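Local coordinates for protein endoglucanase (Komagataeibacter sucrofermentans, PDB 6VC5) that probably hydrolyses internal beta-1,4-glucosidic linkages of cellulose and related beta-glucans, as a family 8 glycoside hydrolase, at residues G132-L137 against L182-K187; G47-F52 against K105-A110; D67-S72 against Y120-K125. All blocks are in the same frame, centred on the assembly; numbering follows the deposited sequence.

Contact 1: G132-L137 against L182-K187; sequences GPYTVL and LQIIAK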
ATOM      1  N   GLY A 132     -20.823 -11.196  -4.468  1.00 18.80           N
ATOM      2  CA  GLY A 132     -22.088 -10.549  -4.213  1.00 19.03           C
ATOM      3  C   GLY A 132     -22.344  -9.450  -5.225  1.00 19.54           C
ATOM      4  O   GLY A 132     -22.211  -9.654  -6.433  1.00 19.84           O
ATOM      5  N   PRO A 133     -22.673  -8.246  -4.755  1.00 17.78           N
ATOM      6  CA  PRO A 133     -22.897  -7.121  -5.675  1.00 19.42           C
ATOM      7  C   PRO A 133     -21.642  -6.349  -6.052  1.00 20.15           C
ATOM      8  O   PRO A 133     -21.765  -5.283  -6.661  1.00 22.09           O
ATOM      9  CB  PRO A 133     -23.833  -6.224  -4.851  1.00 19.23           C
ATOM     10  CG  PRO A 133     -23.327  -6.412  -3.433  1.00 19.83           C
ATOM     11  CD  PRO A 133     -22.862  -7.855  -3.345  1.00 19.97           C
ATOM     12  N   TYR A 134     -20.454  -6.851  -5.718  1.00 17.59           N
ATOM     13  CA  TYR A 134     -19.205  -6.123  -5.875  1.00 15.69           C
ATOM     14  C   TYR A 134     -18.289  -6.794  -6.886  1.00 14.98           C
ATOM     15  O   TYR A 134     -18.397  -7.989  -7.174  1.00 15.74           O
ATOM     16  CB  TYR A 134     -18.426  -6.091  -4.554  1.00 14.30           C
ATOM     17  CG  TYR A 134     -19.210  -5.664  -3.349  1.00 14.55           C
ATOM     18  CD1 TYR A 134     -19.713  -4.377  -3.243  1.00 16.41           C
ATOM     19  CD2 TYR A 134     -19.437  -6.552  -2.300  1.00 16.75           C
ATOM     20  CE1 TYR A 134     -20.428  -3.985  -2.126  1.00 18.86           C
ATOM     21  CE2 TYR A 134     -20.155  -6.170  -1.185  1.00 16.99           C
ATOM     22  CZ  TYR A 134     -20.644  -4.887  -1.101  1.00 19.41           C
ATOM     23  OH  TYR A 134     -21.359  -4.500   0.013  1.00 23.05           O
ATOM     24  N   THR A 135     -17.344  -6.002  -7.391  1.00 13.49           N
ATOM     25  CA  THR A 135     -16.114  -6.511  -7.979  1.00 13.64           C
ATOM     26  C   THR A 135     -15.010  -6.152  -6.999  1.00 14.32           C
ATOM     27  O   THR A 135     -14.832  -4.970  -6.684  1.00 16.50           O
ATOM     28  CB  THR A 135     -15.843  -5.851  -9.327  1.00 14.67           C
ATOM     29  OG1 THR A 135     -16.911  -6.168 -10.231  1.00 17.72           O
ATOM     30  CG2 THR A 135     -14.533  -6.358  -9.897  1.00 15.11           C
ATOM     31  N   VAL A 136     -14.309  -7.162  -6.488  1.00 11.11           N
ATOM     32  CA  VAL A 136     -13.326  -6.961  -5.425  1.00 11.53           C
ATOM     33  C   VAL A 136     -11.921  -7.129  -5.978  1.00 11.82           C
ATOM     34  O   VAL A 136     -11.694  -7.768  -7.011  1.00 12.32           O
ATOM     35  CB  VAL A 136     -13.534  -7.879  -4.198  1.00 12.69           C
ATOM     36  CG1 VAL A 136     -14.957  -7.763  -3.667  1.00 15.30           C
ATOM     37  CG2 VAL A 136     -13.181  -9.315  -4.545  1.00 13.69           C
ATOM     38  N   LEU A 137     -10.965  -6.537  -5.259  1.00 10.90           N
ATOM     39  CA  LEU A 137      -9.542  -6.666  -5.544  1.00 11.18           C
ATOM     40  C   LEU A 137      -8.933  -7.687  -4.585  1.00 10.17           C
ATOM     41  O   LEU A 137      -8.881  -7.451  -3.372  1.00 11.78           O
ATOM     42  CB  LEU A 137      -8.883  -5.303  -5.348  1.00 14.02           C
ATOM     43  CG  LEU A 137      -7.433  -5.192  -5.802  1.00 15.89           C
ATOM     44  CD1 LEU A 137      -7.369  -5.212  -7.324  1.00 17.03           C
ATOM     45  CD2 LEU A 137      -6.824  -3.909  -5.244  1.00 18.46           C
ATOM     46  N   LEU A 182     -14.815   1.580  -2.084  1.00 13.77           N
ATOM     47  CA  LEU A 182     -15.306   2.560  -1.117  1.00 15.19           C
ATOM     48  C   LEU A 182     -16.522   2.037  -0.362  1.00 14.24           C
ATOM     49  O   LEU A 182     -16.651   2.263   0.848  1.00 14.86           O
ATOM     50  CB  LEU A 182     -15.649   3.866  -1.831  1.00 17.04           C
ATOM     51  CG  LEU A 182     -14.438   4.627  -2.368  1.00 19.42           C
ATOM     52  CD1 LEU A 182     -14.862   5.785  -3.262  1.00 20.21           C
ATOM     53  CD2 LEU A 182     -13.605   5.127  -1.213  1.00 20.87           C
ATOM     54  N   GLN A 183     -17.421   1.339  -1.060  1.00 14.06           N
ATOM     55  CA  GLN A 183     -18.578   0.733  -0.402  1.00 14.94           C
ATOM     56  C   GLN A 183     -18.141  -0.321   0.609  1.00 14.07           C
ATOM     57  O   GLN A 183     -18.676  -0.387   1.723  1.00 15.15           O
ATOM     58  CB  GLN A 183     -19.492   0.094  -1.443  1.00 19.24           C
ATOM     59  CG  GLN A 183     -20.225   1.078  -2.327  1.00 22.03           C
ATOM     60  CD  GLN A 183     -21.203   0.384  -3.249  1.00 26.41           C
ATOM     61  OE1 GLN A 183     -21.530   0.894  -4.322  1.00 30.74           O
ATOM     62  NE2 GLN A 183     -21.680  -0.785  -2.836  1.00 28.17           N
ATOM     63  N   ILE A 184     -17.166  -1.150   0.236  1.00 11.05           N
ATOM     64  CA  ILE A 184     -16.683  -2.197   1.131  1.00 10.06           C
ATOM     65  C   ILE A 184     -15.997  -1.591   2.353  1.00 10.04           C
ATOM     66  O   ILE A 184     -16.175  -2.068   3.484  1.00 11.82           O
ATOM     67  CB  ILE A 184     -15.752  -3.146   0.359  1.00  9.99           C
ATOM     68  CG1 ILE A 184     -16.555  -3.993  -0.627  1.00 11.07           C
ATOM     69  CG2 ILE A 184     -14.943  -4.014   1.328  1.00 10.91           C
ATOM     70  CD1 ILE A 184     -15.742  -4.524  -1.794  1.00 13.56           C
ATOM     71  N   ILE A 185     -15.191  -0.545   2.149  1.00 10.19           N
ATOM     72  CA  ILE A 185     -14.513   0.105   3.272  1.00 12.10           C
ATOM     73  C   ILE A 185     -15.519   0.745   4.220  1.00 13.48           C
ATOM     74  O   ILE A 185     -15.369   0.673   5.444  1.00 16.62           O
ATOM     75  CB  ILE A 185     -13.467   1.118   2.773  1.00 13.27           C
ATOM     76  CG1 ILE A 185     -12.291   0.387   2.127  1.00 15.06           C
ATOM     77  CG2 ILE A 185     -12.987   1.994   3.921  1.00 15.38           C
ATOM     78  CD1 ILE A 185     -11.368   1.303   1.334  1.00 15.33           C
ATOM     79  N   ALA A 186     -16.548   1.392   3.677  1.00 14.12           N
ATOM     80  CA  ALA A 186     -17.565   1.998   4.530  1.00 15.04           C
ATOM     81  C   ALA A 186     -18.250   0.955   5.405  1.00 15.12           C
ATOM     82  O   ALA A 186     -18.485   1.193   6.597  1.00 17.74           O
ATOM     83  CB  ALA A 186     -18.591   2.739   3.673  1.00 16.26           C
ATOM     84  N   LYS A 187     -18.539  -0.224   4.842  1.00 12.67           N
ATOM     85  CA  LYS A 187     -19.295  -1.237   5.572  1.00 13.23           C
ATOM     86  C   LYS A 187     -18.414  -2.105   6.462  1.00 13.43           C
ATOM     87  O   LYS A 187     -18.849  -2.523   7.545  1.00 13.40           O
ATOM     88  CB  LYS A 187     -20.071  -2.128   4.608  1.00 17.58           C
ATOM     89  CG  LYS A 187     -20.999  -3.069   5.342  1.00 21.43           C
ATOM     90  CD  LYS A 187     -21.596  -4.093   4.432  1.00 24.33           C
ATOM     91  CE  LYS A 187     -22.862  -4.665   5.044  1.00 26.11           C
ATOM     92  NZ  LYS A 187     -22.675  -4.971   6.495  1.00 28.17           N
TER
HETATM   93  O   HOH W   1     -22.934  -2.640  -4.847  1.00 33.66           O
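Tyr134 and Ile184 meet in a buried, apolar strand-on-helix contact, where the last turns of helix 172-187 lie across strand 134-137 at 84°, the two axes 10.0 Å apart. Ile184 lays its longer branch over the tyrosine ring: CG1 sits 4.0 Å from the ring centroid of Tyr134 and almost exactly on the ring normal, a CH-pi contact. The other face of the same ring is covered by Pro133 CG, so the phenol is sandwiched between its own neighbour and the helix. Beyond the ring, Ile184 CD1 reaches Val136 CG1 at 3.8 Å, the two side chains crossing at about a right angle. Strand 134-137 forms a two-stranded antiparallel hairpin with strand 128-131, a small addition to the helical fold of this family 8 enzyme, and Phe209 of strand 209-211 touches both Tyr134 and Ile184. With CG of Gln183 anti to its carbonyl carbon (chi1 -70°) and the chain extended beyond, the amide arrives at the ring edge, NE2 lying 3.5 Å from Tyr134 CE1 and in the ring plane. Gln183 NE2 donates to a water 3.0 Å away, which in turn gives a weak bond to Pro133 O.

Contact 2: G47-F52 against K105-A110; sequences GDQAAF and KRWKRA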
ATOM      1  N   GLY A  47      12.796  12.434  -8.262  1.00 13.20           N
ATOM      2  CA  GLY A  47      13.540  12.750  -9.468  1.00 13.98           C
ATOM      3  C   GLY A  47      14.904  12.106  -9.574  1.00 14.67           C
ATOM      4  O   GLY A  47      15.785  12.649 -10.243  1.00 17.94           O
ATOM      5  N   ASP A  48      15.104  10.951  -8.939  1.00 12.36           N
ATOM      6  CA  ASP A  48      16.399  10.259  -8.931  1.00 11.13           C
ATOM      7  C   ASP A  48      16.336   9.128  -9.956  1.00 11.52           C
ATOM      8  O   ASP A  48      16.051   7.965  -9.639  1.00 11.34           O
ATOM      9  CB  ASP A  48      16.690   9.745  -7.514  1.00 12.90           C
ATOM     10  CG  ASP A  48      18.070   9.120  -7.369  1.00 14.39           C
ATOM     11  OD1 ASP A  48      18.785   8.946  -8.377  1.00 15.32           O
ATOM     12  OD2 ASP A  48      18.449   8.803  -6.220  1.00 14.98           O
ATOM     13  N   GLN A  49      16.607   9.481 -11.217  1.00 12.05           N
ATOM     14  CA  GLN A  49      16.444   8.503 -12.288  1.00 12.24           C
ATOM     15  C   GLN A  49      17.486   7.389 -12.226  1.00 11.57           C
ATOM     16  O   GLN A  49      17.179   6.237 -12.559  1.00 12.13           O
ATOM     17  CB  GLN A  49      16.452   9.180 -13.658  1.00 14.48           C
ATOM     18  CG  GLN A  49      15.993   8.225 -14.747  1.00 15.80           C
ATOM     19  CD  GLN A  49      15.725   8.906 -16.071  1.00 17.01           C
ATOM     20  OE1 GLN A  49      16.061  10.081 -16.264  1.00 20.75           O
ATOM     21  NE2 GLN A  49      15.114   8.166 -16.995  1.00 17.83           N
ATOM     22  N   ALA A  50      18.719   7.703 -11.825  1.00 13.42           N
ATOM     23  CA  ALA A  50      19.741   6.665 -11.743  1.00 14.20           C
ATOM     24  C   ALA A  50      19.331   5.576 -10.762  1.00 13.23           C
ATOM     25  O   ALA A  50      19.544   4.383 -11.018  1.00 13.63           O
ATOM     26  CB  ALA A  50      21.079   7.277 -11.333  1.00 15.73           C
ATOM     27  N   ALA A  51      18.722   5.965  -9.643  1.00 11.58           N
ATOM     28  CA  ALA A  51      18.240   4.968  -8.698  1.00  9.36           C
ATOM     29  C   ALA A  51      17.031   4.227  -9.252  1.00  8.74           C
ATOM     30  O   ALA A  51      16.972   2.994  -9.186  1.00  9.47           O
ATOM     31  CB  ALA A  51      17.909   5.615  -7.352  1.00 11.79           C
ATOM     32  N   PHE A  52      16.051   4.968  -9.795  1.00  7.85           N
ATOM     33  CA  PHE A  52      14.839   4.341 -10.315  1.00  7.38           C
ATOM     34  C   PHE A  52      15.189   3.242 -11.305  1.00  7.71           C
ATOM     35  O   PHE A  52      14.665   2.121 -11.220  1.00  8.13           O
ATOM     36  CB  PHE A  52      13.944   5.381 -11.003  1.00  9.05           C
ATOM     37  CG  PHE A  52      12.666   4.790 -11.549  1.00  7.71           C
ATOM     38  CD1 PHE A  52      11.512   4.794 -10.775  1.00  8.30           C
ATOM     39  CD2 PHE A  52      12.636   4.149 -12.781  1.00  8.62           C
ATOM     40  CE1 PHE A  52      10.337   4.230 -11.238  1.00  7.92           C
ATOM     41  CE2 PHE A  52      11.468   3.554 -13.243  1.00  9.09           C
ATOM     42  CZ  PHE A  52      10.318   3.595 -12.473  1.00  9.17           C
ATOM     43  N   LYS A 105       5.921   9.307 -17.267  1.00 10.57           N
ATOM     44  CA  LYS A 105       5.423  10.647 -17.545  1.00 11.52           C
ATOM     45  C   LYS A 105       6.516  11.692 -17.338  1.00 11.71           C
ATOM     46  O   LYS A 105       6.767  12.524 -18.220  1.00 14.01           O
ATOM     47  CB  LYS A 105       4.190  10.908 -16.676  1.00 13.86           C
ATOM     48  CG  LYS A 105       2.962  10.209 -17.247  1.00 16.85           C
ATOM     49  CD  LYS A 105       1.777  10.140 -16.298  1.00 19.92           C
ATOM     50  CE  LYS A 105       0.555   9.615 -17.050  1.00 24.23           C
ATOM     51  NZ  LYS A 105      -0.675   9.543 -16.213  1.00 27.24           N
ATOM     52  N   ARG A 106       7.215  11.635 -16.206  1.00 12.09           N
ATOM     53  CA  ARG A 106       8.170  12.692 -15.887  1.00 14.31           C
ATOM     54  C   ARG A 106       9.420  12.641 -16.762  1.00 13.79           C
ATOM     55  O   ARG A 106      10.005  13.688 -17.063  1.00 15.10           O
ATOM     56  CB  ARG A 106       8.527  12.632 -14.404  1.00 17.52           C
ATOM     57  CG  ARG A 106       9.907  12.117 -14.122  1.00 20.55           C
ATOM     58  CD  ARG A 106      10.713  13.181 -13.424  1.00 22.37           C
ATOM     59  NE  ARG A 106      10.390  13.172 -12.011  1.00 21.52           N
ATOM     60  CZ  ARG A 106      10.630  14.162 -11.164  1.00 18.87           C
ATOM     61  NH1 ARG A 106      10.272  14.026  -9.896  1.00 19.83           N
ATOM     62  NH2 ARG A 106      11.230  15.275 -11.565  1.00 21.64           N
ATOM     63  N   TRP A 107       9.840  11.452 -17.192  1.00 13.53           N
ATOM     64  CA  TRP A 107      11.042  11.306 -18.004  1.00 13.13           C
ATOM     65  C   TRP A 107      10.731  11.006 -19.465  1.00 13.95           C
ATOM     66  O   TRP A 107      11.654  10.746 -20.247  1.00 15.56           O
ATOM     67  CB  TRP A 107      12.001  10.274 -17.396  1.00 13.99           C
ATOM     68  CG  TRP A 107      12.542  10.707 -16.040  1.00 14.41           C
ATOM     69  CD1 TRP A 107      13.121  11.908 -15.732  1.00 16.51           C
ATOM     70  CD2 TRP A 107      12.540   9.942 -14.823  1.00 13.89           C
ATOM     71  NE1 TRP A 107      13.481  11.933 -14.401  1.00 17.01           N
ATOM     72  CE2 TRP A 107      13.137  10.738 -13.825  1.00 15.83           C
ATOM     73  CE3 TRP A 107      12.100   8.653 -14.488  1.00 15.12           C
ATOM     74  CZ2 TRP A 107      13.291  10.296 -12.506  1.00 15.97           C
ATOM     75  CZ3 TRP A 107      12.257   8.216 -13.184  1.00 15.67           C
ATOM     76  CH2 TRP A 107      12.850   9.035 -12.209  1.00 15.31           C
ATOM     77  N   LYS A 108       9.453  11.050 -19.855  1.00 14.30           N
ATOM     78  CA  LYS A 108       9.037  10.912 -21.257  1.00 15.45           C
ATOM     79  C   LYS A 108       9.437   9.555 -21.833  1.00 14.71           C
ATOM     80  O   LYS A 108       9.913   9.455 -22.965  1.00 17.32           O
ATOM     81  CB  LYS A 108       9.561  12.064 -22.129  1.00 19.33           C
ATOM     82  CG  LYS A 108       9.236  13.452 -21.579  1.00 22.24           C
ATOM     83  CD  LYS A 108       9.938  14.554 -22.374  1.00 23.50           C
ATOM     84  CE  LYS A 108      11.414  14.632 -22.017  1.00 27.23           C
ATOM     85  NZ  LYS A 108      11.620  14.552 -20.538  1.00 27.70           N
ATOM     86  N   ARG A 109       9.230   8.500 -21.044  1.00 11.97           N
ATOM     87  CA  ARG A 109       9.685   7.152 -21.365  1.00 12.02           C
ATOM     88  C   ARG A 109       8.457   6.294 -21.652  1.00 11.34           C
ATOM     89  O   ARG A 109       7.816   5.780 -20.726  1.00 10.51           O
ATOM     90  CB  ARG A 109      10.486   6.580 -20.201  1.00 14.17           C
ATOM     91  CG  ARG A 109      11.900   7.115 -20.107  1.00 14.96           C
ATOM     92  CD  ARG A 109      12.794   6.481 -21.160  1.00 15.18           C
ATOM     93  NE  ARG A 109      13.003   5.054 -20.936  1.00 16.61           N
ATOM     94  CZ  ARG A 109      14.047   4.549 -20.291  1.00 14.95           C
ATOM     95  NH1 ARG A 109      14.978   5.365 -19.806  1.00 17.17           N
ATOM     96  NH2 ARG A 109      14.168   3.235 -20.142  1.00 15.14           N
ATOM     97  N   ALA A 110       8.152   6.125 -22.942  1.00 11.33           N
ATOM     98  CA  ALA A 110       6.965   5.370 -23.330  1.00 11.51           C
ATOM     99  C   ALA A 110       7.051   3.916 -22.896  1.00 11.17           C
ATOM    100  O   ALA A 110       6.016   3.280 -22.656  1.00 11.49           O
ATOM    101  CB  ALA A 110       6.746   5.473 -24.844  1.00 13.60           C
TER
HETATM  102  O   HOH W   2      14.945  13.956 -12.728  1.00 30.96           O
HETATM  103  O   HOH W   3      15.253   8.340 -19.500  1.00 26.01           O
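Trp107 and Gln49 bury more surface than any other residues here, and they do so by stacking flat on one another. The amide of Gln49 lies over one face of the indole with the two planes only 7° apart, its CD 3.6 Å from Trp107 CD2. Gln49 CG stands almost squarely above the six-membered ring, 3.7 Å from the centroid of that Trp107 ring, in a CH-pi contact. Having CG anti to the backbone N (chi1 -168°) and an extended chain carries Gln49 along the whole indole toward its pyrrole end. On the opposite face Trp107 is covered by CG of the preceding Arg106. The far edge of the indole points at the face of Phe52 in an offset edge-to-face pair, Trp107 CZ3 lying 3.8 Å from Phe52 CG and the planes inclined at 63°. The indole N-H is satisfied by a water, 3.0 Å from Trp107 NE1, that donates on to Gly47 O. Gly47, the third large contributor, offers backbone alone: its CA rests 3.7 Å from Arg106 CZ, over one guanidinium face, while Arg106 NH1 bonds to Ala44 O. An alanine in place of Trp107 would remove the indole, is likely to leave the Gln49 amide without its stacking surface, and would probably open a gap beside Phe52. Gly47 is the C-prime residue of the Schellman motif ending helix 33-46, and Asp48 N-caps helix 49-62, its OD1 accepting from Ala51 N while OD2 makes a salt bridge to Arg12. The junction between helices 33-46 and 49-62 packs on the C-terminal end of helix 90-106, with Phe52 reaching inward between helices 33-46 and 90-106.

Contact 3: D67-S72 against Y120-K125; sequences DDALFS and YGDVLK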
ATOM      1  N   ASP A  67       4.859 -15.653 -17.168  1.00 20.15           N
ATOM      2  CA  ASP A  67       3.607 -15.854 -17.886  1.00 22.29           C
ATOM      3  C   ASP A  67       2.596 -14.734 -17.675  1.00 18.80           C
ATOM      4  O   ASP A  67       1.550 -14.730 -18.338  1.00 20.84           O
ATOM      5  CB  ASP A  67       2.975 -17.181 -17.450  1.00 24.69           C
ATOM      6  CG  ASP A  67       3.640 -18.388 -18.096  1.00 29.48           C
ATOM      7  OD1 ASP A  67       2.926 -19.366 -18.409  1.00 31.07           O
ATOM      8  OD2 ASP A  67       4.873 -18.357 -18.295  1.00 31.67           O
ATOM      9  N   ASP A  68       2.857 -13.811 -16.755  1.00 15.52           N
ATOM     10  CA  ASP A  68       2.030 -12.619 -16.599  1.00 14.52           C
ATOM     11  C   ASP A  68       2.925 -11.498 -16.079  1.00 12.27           C
ATOM     12  O   ASP A  68       4.119 -11.695 -15.835  1.00 12.45           O
ATOM     13  CB  ASP A  68       0.783 -12.868 -15.730  1.00 16.13           C
ATOM     14  CG  ASP A  68       1.114 -13.382 -14.336  1.00 16.73           C
ATOM     15  OD1 ASP A  68       1.806 -12.681 -13.571  1.00 17.84           O
ATOM     16  OD2 ASP A  68       0.656 -14.493 -13.994  1.00 19.69           O
ATOM     17  N   ALA A  69       2.346 -10.310 -15.909  1.00  9.13           N
ATOM     18  CA  ALA A  69       3.134  -9.142 -15.538  1.00  8.18           C
ATOM     19  C   ALA A  69       3.157  -8.877 -14.035  1.00  8.81           C
ATOM     20  O   ALA A  69       3.755  -7.890 -13.606  1.00 10.19           O
ATOM     21  CB  ALA A  69       2.629  -7.896 -16.283  1.00 11.14           C
ATOM     22  N   LEU A  70       2.541  -9.739 -13.228  1.00  7.95           N
ATOM     23  CA  LEU A  70       2.586  -9.562 -11.782  1.00  7.73           C
ATOM     24  C   LEU A  70       3.942 -10.018 -11.242  1.00  6.74           C
ATOM     25  O   LEU A  70       4.788 -10.536 -11.978  1.00  7.71           O
ATOM     26  CB  LEU A  70       1.414 -10.287 -11.132  1.00  9.02           C
ATOM     27  CG  LEU A  70       0.034  -9.963 -11.717  1.00 10.86           C
ATOM     28  CD1 LEU A  70      -1.042 -10.707 -10.943  1.00 13.28           C
ATOM     29  CD2 LEU A  70      -0.211  -8.466 -11.655  1.00 11.21           C
ATOM     30  N   PHE A  71       4.140  -9.859  -9.930  1.00  6.89           N
ATOM     31  CA  PHE A  71       5.450 -10.024  -9.307  1.00  4.91           C
ATOM     32  C   PHE A  71       5.386 -11.040  -8.183  1.00  5.59           C
ATOM     33  O   PHE A  71       4.493 -10.982  -7.332  1.00  7.89           O
ATOM     34  CB  PHE A  71       5.961  -8.685  -8.746  1.00  6.48           C
ATOM     35  CG  PHE A  71       6.200  -7.671  -9.805  1.00  7.12           C
ATOM     36  CD1 PHE A  71       7.464  -7.503 -10.337  1.00  6.00           C
ATOM     37  CD2 PHE A  71       5.146  -6.903 -10.289  1.00  7.30           C
ATOM     38  CE1 PHE A  71       7.689  -6.593 -11.349  1.00  7.30           C
ATOM     39  CE2 PHE A  71       5.360  -5.984 -11.284  1.00  8.02           C
ATOM     40  CZ  PHE A  71       6.630  -5.830 -11.823  1.00  7.76           C
ATOM     41  N   SER A  72       6.348 -11.953  -8.162  1.00  6.54           N
ATOM     42  CA  SER A  72       6.515 -12.778  -6.975  1.00  6.74           C
ATOM     43  C   SER A  72       6.813 -11.875  -5.785  1.00  6.94           C
ATOM     44  O   SER A  72       7.528 -10.882  -5.907  1.00  7.74           O
ATOM     45  CB  SER A  72       7.665 -13.746  -7.198  1.00  8.37           C
ATOM     46  OG  SER A  72       7.375 -14.640  -8.264  1.00  9.42           O
ATOM     47  N   TYR A 120      -1.106  -3.270 -14.908  1.00  7.00           N
ATOM     48  CA  TYR A 120      -2.496  -2.943 -14.588  1.00  7.64           C
ATOM     49  C   TYR A 120      -3.447  -3.901 -15.286  1.00  7.89           C
ATOM     50  O   TYR A 120      -4.439  -4.346 -14.694  1.00  8.74           O
ATOM     51  CB  TYR A 120      -2.816  -1.505 -15.001  1.00  8.18           C
ATOM     52  CG  TYR A 120      -2.288  -0.430 -14.073  1.00  7.76           C
ATOM     53  CD1 TYR A 120      -2.487  -0.494 -12.698  1.00  8.49           C
ATOM     54  CD2 TYR A 120      -1.635   0.684 -14.589  1.00  7.72           C
ATOM     55  CE1 TYR A 120      -2.019   0.510 -11.850  1.00  7.81           C
ATOM     56  CE2 TYR A 120      -1.167   1.697 -13.761  1.00  8.20           C
ATOM     57  CZ  TYR A 120      -1.361   1.611 -12.398  1.00  8.34           C
ATOM     58  OH  TYR A 120      -0.899   2.611 -11.576  1.00  9.25           O
ATOM     59  N   GLY A 121      -3.153  -4.228 -16.548  1.00  7.70           N
ATOM     60  CA  GLY A 121      -3.987  -5.167 -17.278  1.00  8.84           C
ATOM     61  C   GLY A 121      -4.094  -6.511 -16.581  1.00  9.66           C
ATOM     62  O   GLY A 121      -5.176  -7.103 -16.514  1.00 12.02           O
ATOM     63  N   ASP A 122      -2.979  -7.010 -16.051  1.00  9.21           N
ATOM     64  CA  ASP A 122      -3.012  -8.299 -15.366  1.00 10.28           C
ATOM     65  C   ASP A 122      -3.618  -8.224 -13.962  1.00  9.59           C
ATOM     66  O   ASP A 122      -4.231  -9.199 -13.517  1.00 10.67           O
ATOM     67  CB  ASP A 122      -1.620  -8.930 -15.372  1.00 12.58           C
ATOM     68  CG  ASP A 122      -1.357  -9.717 -16.652  1.00 17.32           C
ATOM     69  OD1 ASP A 122      -2.347 -10.103 -17.321  1.00 20.49           O
ATOM     70  OD2 ASP A 122      -0.179  -9.952 -16.993  1.00 18.65           O
ATOM     71  N   VAL A 123      -3.479  -7.103 -13.251  1.00  9.65           N
ATOM     72  CA  VAL A 123      -4.226  -6.939 -12.002  1.00  8.79           C
ATOM     73  C   VAL A 123      -5.725  -7.017 -12.270  1.00  9.64           C
ATOM     74  O   VAL A 123      -6.464  -7.732 -11.582  1.00  9.66           O
ATOM     75  CB  VAL A 123      -3.843  -5.625 -11.299  1.00  8.26           C
ATOM     76  CG1 VAL A 123      -4.790  -5.344 -10.117  1.00 10.51           C
ATOM     77  CG2 VAL A 123      -2.412  -5.685 -10.814  1.00  9.19           C
ATOM     78  N   LEU A 124      -6.198  -6.283 -13.278  1.00  8.96           N
ATOM     79  CA  LEU A 124      -7.626  -6.294 -13.582  1.00 11.61           C
ATOM     80  C   LEU A 124      -8.090  -7.681 -13.998  1.00 13.05           C
ATOM     81  O   LEU A 124      -9.176  -8.129 -13.600  1.00 15.08           O
ATOM     82  CB  LEU A 124      -7.916  -5.278 -14.688  1.00 14.10           C
ATOM     83  CG  LEU A 124      -9.364  -4.828 -14.870  1.00 15.59           C
ATOM     84  CD1 LEU A 124      -9.875  -4.151 -13.602  1.00 15.76           C
ATOM     85  CD2 LEU A 124      -9.487  -3.897 -16.071  1.00 16.68           C
ATOM     86  N   LYS A 125      -7.276  -8.382 -14.790  1.00 12.24           N
ATOM     87  CA  LYS A 125      -7.675  -9.680 -15.325  1.00 15.57           C
ATOM     88  C   LYS A 125      -7.580 -10.792 -14.279  1.00 15.19           C
ATOM     89  O   LYS A 125      -8.467 -11.648 -14.203  1.00 16.98           O
ATOM     90  CB  LYS A 125      -6.820 -10.017 -16.545  1.00 16.86           C
ATOM     91  CG  LYS A 125      -7.108 -11.378 -17.158  1.00 21.58           C
ATOM     92  CD  LYS A 125      -5.888 -11.910 -17.903  1.00 24.54           C
ATOM     93  CE  LYS A 125      -5.753 -11.306 -19.295  1.00 27.03           C
ATOM     94  NZ  LYS A 125      -5.514 -12.353 -20.333  1.00 28.29           N
TER
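Leu70 overlaps Val123 and the base of Asp122 on helix 110-126, its CD2 methyl lying 3.6 Å from Val123 CG2 and 4.0 Å from Asp122 CB. The leucine and valine side chains cross at about a right angle. CG of Leu70 is anti to its own carbonyl carbon (chi1 -52°), which swings the branch down onto the helix although CB itself is not aimed there. The polar half of the contact is a single bond: Ala69 N donates to Asp122 OD2 at 2.8 Å, with an N-H...O angle of 155°, reaching the oxygen on its anti side and 17° out of the carboxylate plane. Asp122 OD2 also lies 3.3 Å from Asp68 CB, so the helix carboxylate is nestled against the turn it holds. That turn is an Asx turn, in which Asp68 OD1 accepts from Leu70 N at 3.1 Å; this oxygen has a second donor in His65 ND1. The carboxylates of Asp68 and Asp122 carry like charge without touching, and the His65 bond may partly offset the charge on Asp68. The irregular segment 67-72, running between helix 49-62 and strand 74-76, is thereby fastened to the side of helix 110-126, while Leu70 also touches Asp93 and Phe71 packs on Ile96, both of helix 90-106.

Along the chain contacts 2 and 3 interlock, their segments alternating, and contact 1 follows after both have closed. Contacts 2 and 3 are linked by consecutive helices, since 105-110 spans the junction of 90-106 with 110-126 and 120-125 lies near the end of the latter; their centres are 22 Å and nearest atoms about 8 Å apart. Contacts 3 and 1, with centres 21 Å apart, touch through Leu137 CD1 and Val123 CG1 at 3.8 Å, where helix 110-126 gives way to the hairpin of strands 128-131 and 134-137. Contacts 1 and 2, with centres 35 Å apart, lie on opposite sides of the chain's centre. Contact 3 lies between them, all within one glycosyl hydrolase family 8 fold.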